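PDB 5IG2: short-chain dehydrogenase/reductase SDR from Burkholderia phymatum, which binds NAD and is probably an oxidoreductase that acts on the CH-OH groups of its substrates, with NAD or NADP as acceptor. Local coordinates for residues Leu41-Val46 with Ala63-Val68; Thr20-Gly25 with Gly49-Thr54. All blocks are in the same frame, centred on the assembly; numbering follows the deposited sequence.

Contact 1 of 2, residues Leu41-Val46 with Ala63-Val68. With NAD (nicotinamide-adenine-dinucleotide), chain F.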
ATOM      1  N   LEU B  41      11.922 -15.071 -46.970  1.00 17.16           N
ATOM      2  CA  LEU B  41      13.209 -15.216 -46.290  1.00 17.28           C
ATOM      3  C   LEU B  41      13.733 -16.638 -46.392  1.00 18.90           C
ATOM      4  O   LEU B  41      13.007 -17.595 -46.097  1.00 16.70           O
ATOM      5  CB  LEU B  41      13.115 -14.827 -44.811  1.00 11.24           C
ATOM      6  CG  LEU B  41      12.629 -13.406 -44.533  1.00 14.62           C
ATOM      7  CD1 LEU B  41      12.473 -13.194 -43.038  1.00 14.20           C
ATOM      8  CD2 LEU B  41      13.586 -12.375 -45.144  1.00 15.62           C
ATOM      9  N   VAL B  42      15.002 -16.762 -46.792  1.00 17.56           N
ATOM     10  CA  VAL B  42      15.760 -18.011 -46.723  1.00 16.16           C
ATOM     11  C   VAL B  42      16.910 -17.768 -45.754  1.00 14.26           C
ATOM     12  O   VAL B  42      17.858 -17.043 -46.078  1.00 15.89           O
ATOM     13  CB  VAL B  42      16.266 -18.454 -48.104  1.00 18.76           C
ATOM     14  CG1 VAL B  42      17.043 -19.763 -48.006  1.00 14.02           C
ATOM     15  CG2 VAL B  42      15.091 -18.588 -49.076  1.00 17.57           C
ATOM     16  N   LEU B  43      16.826 -18.344 -44.557  1.00 13.71           N
ATOM     17  CA  LEU B  43      17.756 -18.038 -43.476  1.00 12.07           C
ATOM     18  C   LEU B  43      18.695 -19.215 -43.243  1.00 14.04           C
ATOM     19  O   LEU B  43      18.249 -20.362 -43.157  1.00 14.45           O
ATOM     20  CB  LEU B  43      16.996 -17.693 -42.196  1.00 14.63           C
ATOM     21  CG  LEU B  43      15.950 -16.574 -42.333  1.00 11.89           C
ATOM     22  CD1 LEU B  43      15.359 -16.203 -40.982  1.00 11.44           C
ATOM     23  CD2 LEU B  43      16.549 -15.347 -43.008  1.00 10.75           C
ATOM     24  N   ALA B  44      19.992 -18.924 -43.134  1.00 15.48           N
ATOM     25  CA  ALA B  44      21.023 -19.950 -43.065  1.00 16.59           C
ATOM     26  C   ALA B  44      21.969 -19.685 -41.901  1.00 13.57           C
ATOM     27  O   ALA B  44      22.347 -18.539 -41.640  1.00 13.60           O
ATOM     28  CB  ALA B  44      21.825 -20.017 -44.371  1.00 14.90           C
ATOM     29  N   ASP B  45      22.371 -20.755 -41.224  1.00 12.02           N
ATOM     30  CA  ASP B  45      23.280 -20.662 -40.092  1.00 14.30           C
ATOM     31  C   ASP B  45      23.733 -22.074 -39.750  1.00 14.58           C
ATOM     32  O   ASP B  45      23.054 -23.045 -40.079  1.00 14.56           O
ATOM     33  CB  ASP B  45      22.603 -19.992 -38.882  1.00 15.11           C
ATOM     34  CG  ASP B  45      23.598 -19.256 -37.977  1.00 15.86           C
ATOM     35  OD1 ASP B  45      24.504 -19.916 -37.417  1.00 14.13           O
ATOM     36  OD2 ASP B  45      23.458 -18.016 -37.812  1.00 14.43           O
ATOM     37  N   VAL B  46      24.898 -22.179 -39.121  1.00 16.26           N
ATOM     38  CA  VAL B  46      25.363 -23.472 -38.629  1.00 17.91           C
ATOM     39  C   VAL B  46      24.886 -23.733 -37.200  1.00 19.34           C
ATOM     40  O   VAL B  46      24.930 -24.883 -36.734  1.00 16.01           O
ATOM     41  CB  VAL B  46      26.896 -23.540 -38.741  1.00 19.07           C
ATOM     42  CG1 VAL B  46      27.555 -22.660 -37.681  1.00 14.28           C
ATOM     43  CG2 VAL B  46      27.368 -24.976 -38.679  1.00 20.74           C
ATOM     44  N   ALA B  63       5.881 -14.042 -41.320  1.00 18.14           N
ATOM     45  CA  ALA B  63       6.815 -14.111 -42.437  1.00 19.42           C
ATOM     46  C   ALA B  63       6.656 -15.411 -43.215  1.00 20.09           C
ATOM     47  O   ALA B  63       6.301 -16.454 -42.658  1.00 20.00           O
ATOM     48  CB  ALA B  63       8.258 -13.996 -41.945  1.00 18.07           C
ATOM     49  N   GLU B  64       6.919 -15.333 -44.524  1.00 20.83           N
ATOM     50  CA  GLU B  64       7.226 -16.507 -45.340  1.00 20.36           C
ATOM     51  C   GLU B  64       8.724 -16.757 -45.238  1.00 18.56           C
ATOM     52  O   GLU B  64       9.521 -15.998 -45.796  1.00 20.91           O
ATOM     53  CB  GLU B  64       6.846 -16.300 -46.799  1.00 28.66           C
ATOM     54  CG  GLU B  64       5.390 -16.359 -47.121  1.00 40.04           C
ATOM     55  CD  GLU B  64       5.172 -16.259 -48.612  1.00 45.46           C
ATOM     56  OE1 GLU B  64       5.382 -17.278 -49.305  1.00 50.13           O
ATOM     57  OE2 GLU B  64       4.833 -15.157 -49.091  1.00 43.41           O
ATOM     58  N   VAL B  65       9.108 -17.824 -44.549  1.00 18.47           N
ATOM     59  CA  VAL B  65      10.503 -18.027 -44.171  1.00 16.40           C
ATOM     60  C   VAL B  65      10.793 -19.521 -44.151  1.00 20.72           C
ATOM     61  O   VAL B  65       9.949 -20.323 -43.738  1.00 21.21           O
ATOM     62  CB  VAL B  65      10.793 -17.372 -42.801  1.00 15.39           C
ATOM     63  CG1 VAL B  65       9.801 -17.855 -41.756  1.00 14.74           C
ATOM     64  CG2 VAL B  65      12.224 -17.655 -42.346  1.00 17.10           C
ATOM     65  N   ILE B  66      11.982 -19.895 -44.620  1.00 16.11           N
ATOM     66  CA  ILE B  66      12.529 -21.222 -44.371  1.00 18.22           C
ATOM     67  C   ILE B  66      13.907 -21.064 -43.743  1.00 20.95           C
ATOM     68  O   ILE B  66      14.617 -20.083 -43.990  1.00 18.41           O
ATOM     69  CB  ILE B  66      12.615 -22.096 -45.644  1.00 18.21           C
ATOM     70  CG1 ILE B  66      13.609 -21.499 -46.648  1.00 19.21           C
ATOM     71  CG2 ILE B  66      11.244 -22.295 -46.251  1.00 19.12           C
ATOM     72  CD1 ILE B  66      13.895 -22.391 -47.839  1.00 20.37           C
ATOM     73  N   GLY B  67      14.270 -22.032 -42.904  1.00 18.51           N
ATOM     74  CA  GLY B  67      15.582 -22.071 -42.289  1.00 16.19           C
ATOM     75  C   GLY B  67      16.352 -23.293 -42.745  1.00 19.19           C
ATOM     76  O   GLY B  67      15.823 -24.408 -42.733  1.00 18.54           O
ATOM     77  N   VAL B  68      17.601 -23.104 -43.154  1.00 14.47           N
ATOM     78  CA  VAL B  68      18.408 -24.171 -43.727  1.00 19.77           C
ATOM     79  C   VAL B  68      19.752 -24.158 -43.016  1.00 20.54           C
ATOM     80  O   VAL B  68      20.559 -23.244 -43.234  1.00 16.88           O
ATOM     81  CB  VAL B  68      18.605 -24.004 -45.239  1.00 22.22           C
ATOM     82  CG1 VAL B  68      19.456 -25.164 -45.801  1.00 20.93           C
ATOM     83  CG2 VAL B  68      17.261 -23.895 -45.960  1.00 25.48           C
TER
HETATM   84  PA  NAD F 301      26.949 -13.213 -34.408  1.00 13.13           P
HETATM   85  O1A NAD F 301      27.790 -14.202 -33.701  1.00 13.39           O
HETATM   86  O2A NAD F 301      25.817 -12.637 -33.544  1.00 12.48           O
HETATM   87  O5B NAD F 301      26.325 -13.764 -35.766  1.00 14.29           O
HETATM   88  C5B NAD F 301      27.141 -14.463 -36.724  1.00 11.74           C
HETATM   89  C4B NAD F 301      26.440 -15.756 -37.036  1.00  8.74           C
HETATM   90  O4B NAD F 301      27.202 -16.486 -38.023  1.00 14.11           O
HETATM   91  C3B NAD F 301      26.237 -16.707 -35.843  1.00 13.20           C
HETATM   92  O3B NAD F 301      24.865 -17.049 -35.677  1.00 12.03           O
HETATM   93  C2B NAD F 301      27.066 -17.945 -36.220  1.00 14.67           C
HETATM   94  O2B NAD F 301      26.466 -19.159 -35.782  1.00 14.54           O
HETATM   95  C1B NAD F 301      27.053 -17.860 -37.739  1.00 12.91           C
HETATM   96  N9A NAD F 301      28.125 -18.600 -38.392  1.00 11.50           N
HETATM   97  C8A NAD F 301      29.431 -18.706 -37.991  1.00 12.09           C
HETATM   98  N7A NAD F 301      30.145 -19.537 -38.710  1.00 14.41           N
HETATM   99  C5A NAD F 301      29.247 -20.008 -39.656  1.00 12.36           C
HETATM  100  C6A NAD F 301      29.377 -20.932 -40.709  1.00 14.18           C
HETATM  101  N6A NAD F 301      30.485 -21.641 -40.940  1.00 15.25           N
HETATM  102  N1A NAD F 301      28.298 -21.146 -41.494  1.00 13.34           N
HETATM  103  C2A NAD F 301      27.164 -20.488 -41.222  1.00 13.72           C
HETATM  104  N3A NAD F 301      26.913 -19.614 -40.240  1.00 13.17           N
HETATM  105  C4A NAD F 301      28.003 -19.422 -39.484  1.00 11.34           C
HETATM  106  O3  NAD F 301      27.856 -12.015 -34.926  1.00 12.47           O
HETATM  107  PN  NAD F 301      27.548 -10.778 -35.890  1.00 12.45           P
HETATM  108  O1N NAD F 301      26.087 -10.672 -36.133  1.00 10.03           O
HETATM  109  O2N NAD F 301      28.271  -9.615 -35.330  1.00 12.27           O
HETATM  110  O5D NAD F 301      28.301 -11.281 -37.199  1.00 11.30           O
HETATM  111  C5D NAD F 301      27.805 -10.971 -38.520  1.00  8.90           C
HETATM  112  C4D NAD F 301      28.940 -10.380 -39.321  1.00 11.13           C
HETATM  113  O4D NAD F 301      29.238  -9.040 -38.858  1.00 12.40           O
HETATM  114  C3D NAD F 301      30.262 -11.155 -39.267  1.00 11.50           C
HETATM  115  O3D NAD F 301      30.815 -11.243 -40.575  1.00 12.02           O
HETATM  116  C2D NAD F 301      31.146 -10.265 -38.392  1.00 10.87           C
HETATM  117  O2D NAD F 301      32.520 -10.457 -38.700  1.00 10.46           O
HETATM  118  C1D NAD F 301      30.630  -8.900 -38.823  1.00 11.72           C
HETATM  119  N1N NAD F 301      30.975  -7.707 -37.909  1.00 13.12           N
HETATM  120  C2N NAD F 301      30.542  -7.719 -36.635  1.00 11.09           C
HETATM  121  C3N NAD F 301      30.802  -6.643 -35.806  1.00 10.77           C
HETATM  122  C7N NAD F 301      30.225  -6.509 -34.430  1.00 11.17           C
HETATM  123  O7N NAD F 301      30.746  -5.716 -33.630  1.00 11.71           O
HETATM  124  N7N NAD F 301      29.248  -7.330 -34.082  1.00 12.35           N
HETATM  125  C4N NAD F 301      31.503  -5.560 -36.321  1.00 12.65           C
HETATM  126  C5N NAD F 301      31.920  -5.568 -37.641  1.00 15.31           C
HETATM  127  C6N NAD F 301      31.651  -6.661 -38.426  1.00 14.82           C
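Leu-41 and Leu-43 face Val-65 and Gly-67 across two neighbouring parallel strands, joined first of all by backbone hydrogen bonds. Leu-41 N donates to Glu-64 O at 2.8 Å, and Leu-41 O receives Ile-66 N. The alternation goes on with Leu-43 N to Ile-66 O at 2.9 Å, almost straight at 173°, and with Val-68 N to Leu-43 O. Weaker CA-H...O contacts supplement them: Val-65 CA lies 3.2 Å from Leu-41 O.

Apolar contacts follow on both faces of the sheet. On the face of Leu-41 and Leu-43, Val-65 reaches out with one methyl: CG2, anti to the backbone N, lies 3.7 Å from Leu-43 CD1 and 3.9 Å from Leu-41 CB. Leu-43 also rests on Leu-51 and Leu-58 of helix 48-60. On the other face Val-42 and Ile-66 run side by side, with Val-42 CG2 4.1 Å from Ile-66 CG1, and helix 75-89 packs over them.

Polar contacts with the cofactor come just past Ala-44. Both carboxylate oxygens of Asp-45 are used, OD1 taking O2B and OD2 taking O3B of NAD, each at 2.7 Å, while Val-46 CG1 packs on the adenine. A beta-alpha-beta unit with an acidic residue at the C-terminal end of its first strand, gripping the adenosine ribose diol, is characteristic of NAD-binding Rossmann folds.

Contact 2 of 2, residues Thr20-Gly25 with Gly49-Thr54. With NAD (nicotinamide-adenine-dinucleotide), chain F.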
ATOM      1  N   THR B  20      22.854 -15.308 -44.589  1.00 14.58           N
ATOM      2  CA  THR B  20      23.700 -16.202 -43.812  1.00 14.91           C
ATOM      3  C   THR B  20      24.016 -15.568 -42.460  1.00 15.72           C
ATOM      4  O   THR B  20      23.984 -14.340 -42.303  1.00 14.65           O
ATOM      5  CB  THR B  20      24.984 -16.555 -44.580  1.00 12.41           C
ATOM      6  OG1 THR B  20      25.924 -15.478 -44.519  1.00 11.73           O
ATOM      7  CG2 THR B  20      24.652 -16.831 -46.034  1.00 14.35           C
ATOM      8  N   GLY B  21      24.304 -16.416 -41.473  1.00 11.71           N
ATOM      9  CA  GLY B  21      24.445 -15.930 -40.115  1.00 14.68           C
ATOM     10  C   GLY B  21      23.144 -15.420 -39.527  1.00 14.83           C
ATOM     11  O   GLY B  21      23.162 -14.555 -38.640  1.00 13.41           O
ATOM     12  N   ALA B  22      22.013 -15.937 -40.006  1.00 12.60           N
ATOM     13  CA  ALA B  22      20.695 -15.427 -39.647  1.00 10.32           C
ATOM     14  C   ALA B  22      20.251 -15.813 -38.240  1.00 15.75           C
ATOM     15  O   ALA B  22      19.214 -15.317 -37.784  1.00 17.02           O
ATOM     16  CB  ALA B  22      19.669 -15.914 -40.669  1.00  9.86           C
ATOM     17  N   GLY B  23      21.005 -16.656 -37.528  1.00 12.26           N
ATOM     18  CA  GLY B  23      20.601 -17.051 -36.191  1.00 13.35           C
ATOM     19  C   GLY B  23      20.831 -16.019 -35.106  1.00 15.50           C
ATOM     20  O   GLY B  23      20.298 -16.169 -33.997  1.00 15.19           O
ATOM     21  N   SER B  24      21.591 -14.968 -35.396  1.00 12.18           N
ATOM     22  CA  SER B  24      22.055 -14.063 -34.353  1.00 10.24           C
ATOM     23  C   SER B  24      22.429 -12.735 -34.994  1.00 11.81           C
ATOM     24  O   SER B  24      22.518 -12.623 -36.217  1.00 12.99           O
ATOM     25  CB  SER B  24      23.241 -14.689 -33.604  1.00 11.99           C
ATOM     26  OG  SER B  24      23.773 -13.837 -32.606  1.00 14.69           O
ATOM     27  N   GLY B  25      22.608 -11.719 -34.147  1.00 11.05           N
ATOM     28  CA  GLY B  25      23.260 -10.471 -34.553  1.00  9.67           C
ATOM     29  C   GLY B  25      22.700  -9.819 -35.807  1.00  9.23           C
ATOM     30  O   GLY B  25      21.482  -9.681 -35.975  1.00  9.91           O
ATOM     31  N   GLY B  49      20.088 -24.359 -33.287  1.00 17.52           N
ATOM     32  CA  GLY B  49      19.138 -23.902 -32.280  1.00 15.67           C
ATOM     33  C   GLY B  49      18.763 -22.443 -32.459  1.00 18.89           C
ATOM     34  O   GLY B  49      17.582 -22.080 -32.459  1.00 13.74           O
ATOM     35  N   ALA B  50      19.774 -21.587 -32.638  1.00 18.31           N
ATOM     36  CA  ALA B  50      19.522 -20.167 -32.851  1.00 17.07           C
ATOM     37  C   ALA B  50      18.731 -19.931 -34.133  1.00 15.13           C
ATOM     38  O   ALA B  50      17.805 -19.112 -34.162  1.00 16.14           O
ATOM     39  CB  ALA B  50      20.854 -19.411 -32.881  1.00 15.90           C
ATOM     40  N   LEU B  51      19.082 -20.648 -35.202  1.00 14.12           N
ATOM     41  CA  LEU B  51      18.382 -20.500 -36.474  1.00 14.70           C
ATOM     42  C   LEU B  51      16.919 -20.899 -36.345  1.00 15.23           C
ATOM     43  O   LEU B  51      16.027 -20.201 -36.844  1.00 14.86           O
ATOM     44  CB  LEU B  51      19.076 -21.346 -37.546  1.00 14.56           C
ATOM     45  CG  LEU B  51      18.516 -21.250 -38.968  1.00 17.34           C
ATOM     46  CD1 LEU B  51      18.595 -19.825 -39.507  1.00 16.12           C
ATOM     47  CD2 LEU B  51      19.219 -22.233 -39.906  1.00 13.32           C
ATOM     48  N   ALA B  52      16.653 -22.022 -35.670  1.00 12.69           N
ATOM     49  CA  ALA B  52      15.278 -22.472 -35.496  1.00 12.56           C
ATOM     50  C   ALA B  52      14.452 -21.450 -34.722  1.00 15.10           C
ATOM     51  O   ALA B  52      13.292 -21.197 -35.063  1.00 13.96           O
ATOM     52  CB  ALA B  52      15.258 -23.831 -34.792  1.00 13.26           C
ATOM     53  N   ARG B  53      15.025 -20.848 -33.673  1.00 15.06           N
ATOM     54  CA  ARG B  53      14.267 -19.861 -32.911  1.00 16.70           C
ATOM     55  C   ARG B  53      13.983 -18.623 -33.757  1.00 15.64           C
ATOM     56  O   ARG B  53      12.864 -18.091 -33.735  1.00 14.01           O
ATOM     57  CB  ARG B  53      15.018 -19.484 -31.633  1.00 13.73           C
ATOM     58  CG  ARG B  53      15.110 -20.601 -30.603  1.00 12.51           C
ATOM     59  CD  ARG B  53      13.737 -21.024 -30.111  1.00 13.90           C
ATOM     60  NE  ARG B  53      13.012 -19.893 -29.532  1.00 17.82           N
ATOM     61  CZ  ARG B  53      11.688 -19.818 -29.462  1.00 20.88           C
ATOM     62  NH1 ARG B  53      10.942 -20.816 -29.925  1.00 16.22           N
ATOM     63  NH2 ARG B  53      11.111 -18.747 -28.925  1.00 21.19           N
ATOM     64  N   THR B  54      14.986 -18.158 -34.512  1.00 13.26           N
ATOM     65  CA  THR B  54      14.794 -17.005 -35.390  1.00 14.53           C
ATOM     66  C   THR B  54      13.670 -17.259 -36.388  1.00 14.56           C
ATOM     67  O   THR B  54      12.768 -16.429 -36.556  1.00 13.34           O
ATOM     68  CB  THR B  54      16.100 -16.679 -36.128  1.00 14.61           C
ATOM     69  OG1 THR B  54      17.110 -16.294 -35.184  1.00 15.94           O
ATOM     70  CG2 THR B  54      15.887 -15.546 -37.132  1.00 11.49           C
TER
HETATM   71  PA  NAD F 301      26.949 -13.213 -34.408  1.00 13.13           P
HETATM   72  O1A NAD F 301      27.790 -14.202 -33.701  1.00 13.39           O
HETATM   73  O2A NAD F 301      25.817 -12.637 -33.544  1.00 12.48           O
HETATM   74  O5B NAD F 301      26.325 -13.764 -35.766  1.00 14.29           O
HETATM   75  C5B NAD F 301      27.141 -14.463 -36.724  1.00 11.74           C
HETATM   76  C4B NAD F 301      26.440 -15.756 -37.036  1.00  8.74           C
HETATM   77  O4B NAD F 301      27.202 -16.486 -38.023  1.00 14.11           O
HETATM   78  C3B NAD F 301      26.237 -16.707 -35.843  1.00 13.20           C
HETATM   79  O3B NAD F 301      24.865 -17.049 -35.677  1.00 12.03           O
HETATM   80  C2B NAD F 301      27.066 -17.945 -36.220  1.00 14.67           C
HETATM   81  O2B NAD F 301      26.466 -19.159 -35.782  1.00 14.54           O
HETATM   82  C1B NAD F 301      27.053 -17.860 -37.739  1.00 12.91           C
HETATM   83  N9A NAD F 301      28.125 -18.600 -38.392  1.00 11.50           N
HETATM   84  C8A NAD F 301      29.431 -18.706 -37.991  1.00 12.09           C
HETATM   85  N7A NAD F 301      30.145 -19.537 -38.710  1.00 14.41           N
HETATM   86  C5A NAD F 301      29.247 -20.008 -39.656  1.00 12.36           C
HETATM   87  C6A NAD F 301      29.377 -20.932 -40.709  1.00 14.18           C
HETATM   88  N6A NAD F 301      30.485 -21.641 -40.940  1.00 15.25           N
HETATM   89  N1A NAD F 301      28.298 -21.146 -41.494  1.00 13.34           N
HETATM   90  C2A NAD F 301      27.164 -20.488 -41.222  1.00 13.72           C
HETATM   91  N3A NAD F 301      26.913 -19.614 -40.240  1.00 13.17           N
HETATM   92  C4A NAD F 301      28.003 -19.422 -39.484  1.00 11.34           C
HETATM   93  O3  NAD F 301      27.856 -12.015 -34.926  1.00 12.47           O
HETATM   94  PN  NAD F 301      27.548 -10.778 -35.890  1.00 12.45           P
HETATM   95  O1N NAD F 301      26.087 -10.672 -36.133  1.00 10.03           O
HETATM   96  O2N NAD F 301      28.271  -9.615 -35.330  1.00 12.27           O
HETATM   97  O5D NAD F 301      28.301 -11.281 -37.199  1.00 11.30           O
HETATM   98  C5D NAD F 301      27.805 -10.971 -38.520  1.00  8.90           C
HETATM   99  C4D NAD F 301      28.940 -10.380 -39.321  1.00 11.13           C
HETATM  100  O4D NAD F 301      29.238  -9.040 -38.858  1.00 12.40           O
HETATM  101  C3D NAD F 301      30.262 -11.155 -39.267  1.00 11.50           C
HETATM  102  O3D NAD F 301      30.815 -11.243 -40.575  1.00 12.02           O
HETATM  103  C2D NAD F 301      31.146 -10.265 -38.392  1.00 10.87           C
HETATM  104  O2D NAD F 301      32.520 -10.457 -38.700  1.00 10.46           O
HETATM  105  C1D NAD F 301      30.630  -8.900 -38.823  1.00 11.72           C
HETATM  106  N1N NAD F 301      30.975  -7.707 -37.909  1.00 13.12           N
HETATM  107  C2N NAD F 301      30.542  -7.719 -36.635  1.00 11.09           C
HETATM  108  C3N NAD F 301      30.802  -6.643 -35.806  1.00 10.77           C
HETATM  109  C7N NAD F 301      30.225  -6.509 -34.430  1.00 11.17           C
HETATM  110  O7N NAD F 301      30.746  -5.716 -33.630  1.00 11.71           O
HETATM  111  N7N NAD F 301      29.248  -7.330 -34.082  1.00 12.35           N
HETATM  112  C4N NAD F 301      31.503  -5.560 -36.321  1.00 12.65           C
HETATM  113  C5N NAD F 301      31.920  -5.568 -37.641  1.00 15.31           C
HETATM  114  C6N NAD F 301      31.651  -6.661 -38.426  1.00 14.82           C
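Gly-23 meets Ala-50 and Leu-51 where the glycine-rich TGxxxGxG motif of the classical short-chain dehydrogenases, which begins at Thr-20, passes over helix 48-60. The tight part of the contact is centred on Gly-23. Because it carries no side chain, its backbone can settle onto the helix, with its CA 4.0 Å from Leu-51 N. The methyl of Ala-50 lies to the side of its carbonyl group, Gly-23 O being 3.5 Å from Ala-50 CB. One turn further along the helix, Thr-54 comes up against the carbonyl oxygens of the type I turn from Gly-21 to Ser-24. With CG2 anti to the backbone N, its methyl is brought to 3.4 Å from Ala-22 O. Leu-51 approaches from another side with the end of its chain, CD1 resting 4.2 Å from Ala-22 CB, so this apolar touch is a lighter one.

The helix surface turned from the loop is looser. Gly-49 and Ala-52 are exposed there, and Arg-53 extends off the helix to a salt bridge with Asp-56 of the second subunit, so the helix takes part in the subunit interface while its other residues pack on the glycine-rich loop.

On its other side the loop faces NAD. Gly-25, at a positive phi of 52°, brings its CA within 3.2 Å of O1N of the cofactor. Ser-24 holds the other phosphate: with its hydroxyl anti to the backbone N, chi1 178°, Ser-24 OG donates to NAD O2A at 2.5 Å.

Contacts 1 and 2 show how a Rossmann site is assembled from interlocking pieces: their segments alternate along the chain, and their centres lie 8 Å apart. Two bonds join them directly. Ala-22 N lies 3.1 Å from Ala-44 O, tying the glycine-rich turn to the strand, and Gly-23 N lies 2.8 Å from Asp-45 OD2, the oxygen that also receives a ribose hydroxyl. The turn thereby probably helps to position the carboxylate. Leu-43 links the two in a different way, its side chain touching Ala-22 and Thr-54. Around NAD the work is divided: contact 1 mainly holds the adenosine end, contact 2 mainly the pyrophosphate.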